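Local atomic coordinates of phosphoribosylformylglycinamidine synthase 2 (Thermus thermophilus, PDB entry 3VIU), a protein that belongs to the PurM-like (AIR synthase related) family, carries two tandem copies of that fold behind an N-terminal linker domain, and holds bound ADP. Residues A[12-17]-A[36-41]; A[44-49]-A[490-495]; A[170-175]-A[486-491]. One frame throughout, in Å; residues are numbered along the deposited sequence.

Contact 1 (A[12-17]-A[36-41])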
# COMPACT_ATOMS: atom_id res chain seq x y z
N GLU A 12 -3.35 -34.04 -2.04
CA GLU A 12 -2.74 -35.31 -2.44
C GLU A 12 -1.65 -35.07 -3.47
O GLU A 12 -0.55 -35.62 -3.35
CB GLU A 12 -3.80 -36.25 -3.02
CG GLU A 12 -3.26 -37.61 -3.43
CD GLU A 12 -2.70 -38.39 -2.26
OE1 GLU A 12 -3.47 -38.73 -1.33
OE2 GLU A 12 -1.48 -38.67 -2.26
N GLY A 13 -1.96 -34.26 -4.47
CA GLY A 13 -0.99 -33.96 -5.51
C GLY A 13 0.24 -33.29 -4.94
O GLY A 13 1.37 -33.64 -5.28
N GLU A 14 0.03 -32.32 -4.05
CA GLU A 14 1.13 -31.60 -3.43
C GLU A 14 1.95 -32.50 -2.51
O GLU A 14 3.17 -32.36 -2.44
CB GLU A 14 0.61 -30.40 -2.65
CG GLU A 14 0.62 -29.11 -3.45
CD GLU A 14 0.08 -27.93 -2.68
OE1 GLU A 14 0.46 -27.76 -1.51
OE2 GLU A 14 -0.73 -27.17 -3.26
N TYR A 15 1.28 -33.41 -1.81
CA TYR A 15 1.97 -34.32 -0.91
C TYR A 15 2.83 -35.28 -1.70
O TYR A 15 3.95 -35.60 -1.30
CB TYR A 15 0.96 -35.10 -0.06
CG TYR A 15 1.58 -36.17 0.80
CD1 TYR A 15 1.78 -37.47 0.32
CD2 TYR A 15 2.02 -35.88 2.10
CE1 TYR A 15 2.39 -38.45 1.10
CE2 TYR A 15 2.64 -36.86 2.89
CZ TYR A 15 2.82 -38.13 2.38
OH TYR A 15 3.44 -39.09 3.16
N ARG A 16 2.31 -35.75 -2.83
CA ARG A 16 3.06 -36.67 -3.66
C ARG A 16 4.32 -36.00 -4.17
O ARG A 16 5.37 -36.64 -4.32
CB ARG A 16 2.20 -37.14 -4.84
CG ARG A 16 2.72 -38.42 -5.48
CD ARG A 16 2.69 -39.56 -4.46
NE ARG A 16 1.31 -39.91 -4.11
CZ ARG A 16 0.94 -40.42 -2.94
NH1 ARG A 16 -0.34 -40.72 -2.73
NH2 ARG A 16 1.83 -40.62 -1.97
N GLU A 17 4.24 -34.69 -4.43
CA GLU A 17 5.39 -33.96 -4.93
C GLU A 17 6.43 -33.76 -3.83
O GLU A 17 7.62 -33.68 -4.10
CB GLU A 17 4.95 -32.60 -5.48
CG GLU A 17 5.99 -31.98 -6.41
CD GLU A 17 5.46 -30.79 -7.18
OE1 GLU A 17 4.37 -30.89 -7.77
OE2 GLU A 17 6.16 -29.74 -7.21
N VAL A 36 2.56 -25.07 5.87
CA VAL A 36 2.67 -23.62 6.00
C VAL A 36 3.49 -22.94 4.90
O VAL A 36 3.11 -21.89 4.39
CB VAL A 36 3.24 -23.23 7.38
CG1 VAL A 36 3.31 -21.71 7.52
CG2 VAL A 36 2.36 -23.81 8.49
N MSE A 37 4.62 -23.53 4.53
CA MSE A 37 5.47 -22.94 3.50
C MSE A 37 4.87 -23.04 2.10
O MSE A 37 5.21 -22.26 1.21
CB MSE A 37 6.86 -23.57 3.51
CG MSE A 37 7.70 -23.18 4.72
SE MSE A 37 8.07 -21.25 4.81
CE MSE A 37 9.52 -21.15 3.53
N TRP A 38 3.98 -24.00 1.90
CA TRP A 38 3.34 -24.21 0.61
C TRP A 38 1.93 -23.62 0.51
O TRP A 38 1.26 -23.78 -0.50
CB TRP A 38 3.32 -25.71 0.29
CG TRP A 38 4.60 -26.19 -0.31
CD1 TRP A 38 5.84 -25.65 -0.14
CD2 TRP A 38 4.76 -27.30 -1.20
NE1 TRP A 38 6.77 -26.34 -0.87
CE2 TRP A 38 6.13 -27.36 -1.54
CE3 TRP A 38 3.89 -28.24 -1.75
CZ2 TRP A 38 6.65 -28.34 -2.40
CZ3 TRP A 38 4.40 -29.21 -2.61
CH2 TRP A 38 5.77 -29.25 -2.92
N SER A 39 1.50 -22.94 1.57
CA SER A 39 0.18 -22.31 1.58
C SER A 39 0.25 -21.10 0.65
O SER A 39 1.34 -20.55 0.43
CB SER A 39 -0.19 -21.86 3.00
OG SER A 39 0.62 -20.76 3.41
N GLU A 40 -0.88 -20.67 0.10
CA GLU A 40 -0.86 -19.53 -0.82
C GLU A 40 -0.20 -18.30 -0.20
O GLU A 40 0.49 -17.56 -0.89
CB GLU A 40 -2.27 -19.17 -1.28
CG GLU A 40 -2.29 -18.16 -2.43
CD GLU A 40 -1.94 -18.79 -3.77
OE1 GLU A 40 -1.51 -18.05 -4.69
OE2 GLU A 40 -2.11 -20.02 -3.92
N HIS A 41 -0.42 -18.10 1.09
CA HIS A 41 0.14 -16.95 1.79
C HIS A 41 1.65 -16.84 1.58
O HIS A 41 2.15 -15.78 1.22
CB HIS A 41 -0.15 -17.02 3.29
CG HIS A 41 0.29 -15.81 4.06
ND1 HIS A 41 -0.44 -14.65 4.10
CD2 HIS A 41 1.43 -15.57 4.76
CE1 HIS A 41 0.22 -13.73 4.79
NE2 HIS A 41 1.36 -14.27 5.20
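W38 reaches out from the turn after helix 28-37 and brings the CE3-CZ3 side of its indole against E14 of helix 12-22. W38 and E14 bury most of the surface, with E17 adding a smaller share. The indole meets both the backbone and the side chain of E14. CZ3 of W38 lies 3.4 Å from E14 O, which approaches the ring obliquely. CE3 of W38 is 3.5 Å from E14 OE1. E14 CB sits at the ring edge, in its plane. The E14 chain runs antiparallel to the W38 side chain, with carboxylate and ring planes 62° apart. From CG onward the E14 chain is extended (chi2 179°), which carries its carboxylate along the ring toward W38 CB. There E14 OE2 forms a salt bridge to K45 and a hydrogen bond to Y366, so the buried acid has polar partners. E17 touches more lightly, with CB 4.3 Å from W38 CH2 near the ring plane. The indole N-H is taken up by A359 O, and F34 packs edge-to-face with the same ring. A tryptophan just past helix 28-37 thus packs on the backbone and side chain of a glutamate in helix 12-22, within the N-terminal linker domain.

Contact 2 (A[44-49]-A[490-495]). With ADP (adenosine-5'-diphosphate), chain B.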
# COMPACT_ATOMS: atom_id res chain seq x y z
N TYR A 44 2.47 -18.21 -2.87
CA TYR A 44 1.94 -17.47 -4.02
C TYR A 44 1.76 -18.41 -5.21
O TYR A 44 2.05 -18.06 -6.35
CB TYR A 44 2.92 -16.36 -4.42
CG TYR A 44 2.94 -15.18 -3.48
CD1 TYR A 44 3.29 -15.33 -2.13
CD2 TYR A 44 2.56 -13.92 -3.93
CE1 TYR A 44 3.25 -14.24 -1.25
CE2 TYR A 44 2.52 -12.84 -3.06
CZ TYR A 44 2.85 -13.00 -1.73
OH TYR A 44 2.77 -11.91 -0.90
N LYS A 45 1.27 -19.62 -4.94
CA LYS A 45 1.09 -20.63 -5.96
C LYS A 45 0.25 -20.26 -7.19
O LYS A 45 0.61 -20.62 -8.31
CB LYS A 45 0.54 -21.90 -5.32
CG LYS A 45 1.53 -22.54 -4.35
CD LYS A 45 1.00 -23.84 -3.74
CE LYS A 45 -0.30 -23.60 -2.97
NZ LYS A 45 -0.70 -24.77 -2.16
N ASN A 46 -0.83 -19.52 -7.01
CA ASN A 46 -1.67 -19.16 -8.14
C ASN A 46 -1.37 -17.81 -8.77
O ASN A 46 -1.89 -17.50 -9.85
CB ASN A 46 -3.14 -19.22 -7.75
CG ASN A 46 -3.59 -20.62 -7.41
OD1 ASN A 46 -3.26 -21.16 -6.34
ND2 ASN A 46 -4.32 -21.23 -8.32
N SER A 47 -0.54 -17.01 -8.12
CA SER A 47 -0.22 -15.67 -8.62
C SER A 47 1.14 -15.50 -9.27
O SER A 47 1.31 -14.63 -10.11
CB SER A 47 -0.37 -14.64 -7.50
OG SER A 47 0.58 -14.87 -6.47
N ARG A 48 2.12 -16.32 -8.87
CA ARG A 48 3.46 -16.21 -9.44
C ARG A 48 3.50 -16.20 -10.97
O ARG A 48 4.07 -15.28 -11.56
CB ARG A 48 4.37 -17.31 -8.89
CG ARG A 48 5.30 -16.85 -7.76
CD ARG A 48 5.56 -17.96 -6.72
NE ARG A 48 6.26 -19.11 -7.28
CZ ARG A 48 6.36 -20.29 -6.67
NH1 ARG A 48 5.81 -20.48 -5.48
NH2 ARG A 48 7.02 -21.29 -7.25
N PRO A 49 2.89 -17.19 -11.63
CA PRO A 49 2.89 -17.25 -13.09
C PRO A 49 2.44 -15.95 -13.77
O PRO A 49 2.92 -15.61 -14.85
CB PRO A 49 1.94 -18.40 -13.40
CG PRO A 49 2.08 -19.28 -12.22
CD PRO A 49 2.09 -18.30 -11.07
N GLY A 490 -10.61 -12.49 -4.48
CA GLY A 490 -11.31 -13.65 -3.98
C GLY A 490 -10.49 -14.86 -4.34
O GLY A 490 -9.32 -14.74 -4.72
N SER A 491 -11.10 -16.03 -4.23
CA SER A 491 -10.42 -17.27 -4.55
C SER A 491 -10.06 -17.34 -6.03
O SER A 491 -10.84 -16.92 -6.89
CB SER A 491 -11.33 -18.45 -4.20
OG SER A 491 -10.76 -19.65 -4.68
N PRO A 492 -8.86 -17.85 -6.33
CA PRO A 492 -8.37 -17.99 -7.70
C PRO A 492 -8.86 -19.31 -8.30
O PRO A 492 -8.63 -19.60 -9.48
CB PRO A 492 -6.86 -17.97 -7.52
CG PRO A 492 -6.70 -18.77 -6.26
CD PRO A 492 -7.78 -18.17 -5.37
N GLU A 493 -9.52 -20.12 -7.48
CA GLU A 493 -10.04 -21.41 -7.90
C GLU A 493 -11.05 -21.19 -9.02
O GLU A 493 -10.81 -21.56 -10.17
CB GLU A 493 -10.73 -22.12 -6.73
CG GLU A 493 -9.90 -22.19 -5.45
CD GLU A 493 -8.75 -23.18 -5.54
OE1 GLU A 493 -7.96 -23.09 -6.50
OE2 GLU A 493 -8.64 -24.03 -4.63
N THR A 494 -12.18 -20.58 -8.69
CA THR A 494 -13.22 -20.32 -9.68
C THR A 494 -12.69 -19.48 -10.85
O THR A 494 -11.83 -18.62 -10.68
CB THR A 494 -14.41 -19.57 -9.05
OG1 THR A 494 -14.04 -18.22 -8.76
CG2 THR A 494 -14.85 -20.26 -7.77
N PRO A 495 -13.21 -19.73 -12.07
CA PRO A 495 -12.80 -19.00 -13.27
C PRO A 495 -13.00 -17.49 -13.14
O PRO A 495 -12.17 -16.72 -13.63
CB PRO A 495 -13.69 -19.60 -14.36
CG PRO A 495 -13.92 -21.00 -13.88
CD PRO A 495 -14.17 -20.80 -12.40
PB ADP B . 6.82 -11.01 3.91
O1B ADP B . 6.15 -12.31 4.22
O2B ADP B . 5.78 -9.81 4.16
O3B ADP B . 8.16 -10.84 4.92
PA ADP B . 6.45 -11.97 1.38
O1A ADP B . 7.05 -13.33 1.39
O2A ADP B . 4.91 -12.07 1.90
O3A ADP B . 7.32 -10.97 2.35
O5' ADP B . 6.41 -11.32 -0.12
C5' ADP B . 7.11 -12.19 -1.03
C4' ADP B . 8.07 -11.42 -1.99
O4' ADP B . 7.46 -11.25 -3.31
C3' ADP B . 8.44 -10.00 -1.52
O3' ADP B . 9.77 -9.68 -1.95
C2' ADP B . 7.38 -9.12 -2.19
O2' ADP B . 7.82 -7.76 -2.34
C1' ADP B . 7.13 -9.83 -3.52
N9 ADP B . 5.74 -9.67 -3.96
C8 ADP B . 4.65 -10.33 -3.47
N7 ADP B . 3.57 -9.95 -4.09
C5 ADP B . 3.89 -9.03 -5.02
C6 ADP B . 3.16 -8.28 -5.98
N6 ADP B . 1.79 -8.42 -6.10
N1 ADP B . 3.84 -7.42 -6.77
C2 ADP B . 5.17 -7.26 -6.68
N3 ADP B . 5.89 -7.95 -5.79
C4 ADP B . 5.30 -8.83 -4.95
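Two loops meet here, one from the N-terminal segment beside the ADP pocket and one from the second PurM-like half. Residues 44-47 link helix 40-43 to helix 48-51, whose first residues are R48 and P49. Residues 490-494 belong to the loop that leads from strand 479-488 to helix 495-515. Near its start this loop makes an ST turn, in which S491 OG accepts from the backbone N of E493. The place of that hydroxyl is less sure.

The touch itself is small and rests on N46 and P492. N46 CG lies 3.8 Å from P492 CG, and N46 CB is 3.9 Å from P492 CB. The CB bond of N46 points toward the proline, and the two side chains meet nearly at right angles. N46 CB and CG thus lie against CB and CG of the proline ring. The contact is apolar in kind. Beside it E493, whose end comes back toward N46, makes a salt bridge with R368. At the far end of the loop T494 is the N-cap of helix 495-515, its OG1 bonded to G497 N.

On the other flank Y44 leaves helix 40-43 with positive phi (56°) and belongs to the ADP pocket. E67, K83, D485 and G522 hold the ADP by hydrogen bonds, and Y44 makes a contact with it. The ring of Y44 comes to the adenine obliquely, with CE2 3.2 Å from N7 and 3.3 Å from C8 of ADP.

Contact 3 (A[170-175]-A[486-491])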
# COMPACT_ATOMS: atom_id res chain seq x y z
N ASN A 170 -15.67 -9.69 3.83
CA ASN A 170 -14.22 -9.72 3.92
C ASN A 170 -13.62 -8.32 3.86
O ASN A 170 -13.37 -7.79 2.78
CB ASN A 170 -13.65 -10.58 2.79
CG ASN A 170 -14.25 -11.98 2.75
OD1 ASN A 170 -15.42 -12.16 2.42
ND2 ASN A 170 -13.44 -12.97 3.10
N PRO A 171 -13.38 -7.70 5.03
CA PRO A 171 -12.80 -6.36 5.02
C PRO A 171 -11.32 -6.44 4.62
O PRO A 171 -10.72 -7.52 4.63
CB PRO A 171 -13.01 -5.89 6.46
CG PRO A 171 -12.87 -7.16 7.24
CD PRO A 171 -13.69 -8.13 6.41
N LEU A 172 -10.74 -5.31 4.27
CA LEU A 172 -9.34 -5.30 3.89
C LEU A 172 -8.56 -4.31 4.72
O LEU A 172 -9.01 -3.20 5.00
CB LEU A 172 -9.18 -4.94 2.41
CG LEU A 172 -9.76 -5.85 1.33
CD1 LEU A 172 -9.36 -5.32 -0.02
CD2 LEU A 172 -9.27 -7.28 1.51
N VAL A 173 -7.37 -4.72 5.13
CA VAL A 173 -6.49 -3.87 5.90
C VAL A 173 -5.07 -4.08 5.38
O VAL A 173 -4.44 -5.11 5.65
CB VAL A 173 -6.53 -4.19 7.40
CG1 VAL A 173 -5.64 -3.22 8.16
CG2 VAL A 173 -7.97 -4.13 7.90
N ASN A 174 -4.59 -3.11 4.61
CA ASN A 174 -3.24 -3.17 4.06
C ASN A 174 -2.44 -2.00 4.63
O ASN A 174 -2.95 -0.88 4.76
CB ASN A 174 -3.28 -3.07 2.54
CG ASN A 174 -3.73 -4.36 1.87
OD1 ASN A 174 -4.65 -5.04 2.34
ND2 ASN A 174 -3.09 -4.70 0.75
N ALA A 175 -1.18 -2.25 4.98
CA ALA A 175 -0.35 -1.18 5.52
C ALA A 175 0.90 -1.01 4.67
O ALA A 175 1.59 -1.97 4.35
CB ALA A 175 0.02 -1.48 6.96
N GLY A 486 -0.47 -3.95 -3.53
CA GLY A 486 -1.03 -4.89 -2.60
C GLY A 486 -2.28 -5.45 -3.26
O GLY A 486 -3.31 -4.80 -3.29
N LEU A 487 -2.18 -6.66 -3.81
CA LEU A 487 -3.33 -7.27 -4.46
C LEU A 487 -4.20 -7.99 -3.43
O LEU A 487 -3.70 -8.70 -2.56
CB LEU A 487 -2.87 -8.26 -5.53
CG LEU A 487 -1.90 -7.73 -6.60
CD1 LEU A 487 -1.66 -8.82 -7.63
CD2 LEU A 487 -2.45 -6.47 -7.26
N ASN A 488 -5.51 -7.80 -3.55
CA ASN A 488 -6.50 -8.44 -2.67
C ASN A 488 -7.64 -8.88 -3.56
O ASN A 488 -8.28 -8.06 -4.22
CB ASN A 488 -7.01 -7.44 -1.64
CG ASN A 488 -5.90 -6.80 -0.84
OD1 ASN A 488 -5.48 -7.31 0.18
ND2 ASN A 488 -5.41 -5.67 -1.33
N LEU A 489 -7.89 -10.19 -3.60
CA LEU A 489 -8.95 -10.74 -4.43
C LEU A 489 -9.61 -11.95 -3.79
O LEU A 489 -9.24 -12.38 -2.69
CB LEU A 489 -8.39 -11.15 -5.80
CG LEU A 489 -7.93 -10.01 -6.70
CD1 LEU A 489 -6.41 -9.99 -6.72
CD2 LEU A 489 -8.49 -10.17 -8.10
N GLY A 490 -10.61 -12.49 -4.48
CA GLY A 490 -11.31 -13.65 -3.98
C GLY A 490 -10.49 -14.86 -4.34
O GLY A 490 -9.32 -14.74 -4.72
N SER A 491 -11.10 -16.03 -4.23
CA SER A 491 -10.42 -17.27 -4.55
C SER A 491 -10.06 -17.34 -6.03
O SER A 491 -10.84 -16.92 -6.89
CB SER A 491 -11.33 -18.45 -4.20
OG SER A 491 -10.76 -19.65 -4.68
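N488 of strand 486-488 meets both L172 and N174 of strand 172-175. The two strands run nearly antiparallel, at 168°, but their axes stay 9.1 Å apart, so side chains make the join. L172 and N488 lie alongside each other, each pointing toward the other's strand. CD1 of L172 lies 3.6 Å from N488 CB, and CD2 is 3.9 Å from the same atom. CG of L172 stands opposite its own carbonyl carbon (chi1 -63°), and both leucine methyls rest on N488 CB. N174 comes at N488 head-on from the other strand, and the amide planes are turned 65° against each other. G486 has no side chain and sits next to N174. The polar end of N488 is held by N88, which donates to its OD1, with a weak bond from ND2 to T538 O. The strands belong to the six-stranded sheets of the two AIR synthase related N-terminal domains, and all four touching residues are buried. The chemistry is mixed: the leucine packs on carbon, while the buried N488 amide is hydrogen-bonded by N88.

Contacts 1 and 2 follow one another in the chain, with centres 14 Å apart, and they touch directly. K45 NZ of contact 2 lies 2.7 Å from W38 O of contact 1, a weak hydrogen bond. A probable hydrogen bond joins E40 OE1 to N46 N at 2.8 Å. Contacts 2 and 3 share G490 and S491, so strand 479-488 leads from the interface between the two halves into the loop that meets N46. Their centres are also 14 Å apart. Contacts 1 and 3 do not touch, with nearest atoms about 8 Å apart. ADP lies beside contacts 2 and 3: Y44 and L487 line its pocket, while the W38 side chain stays about 12 Å from it.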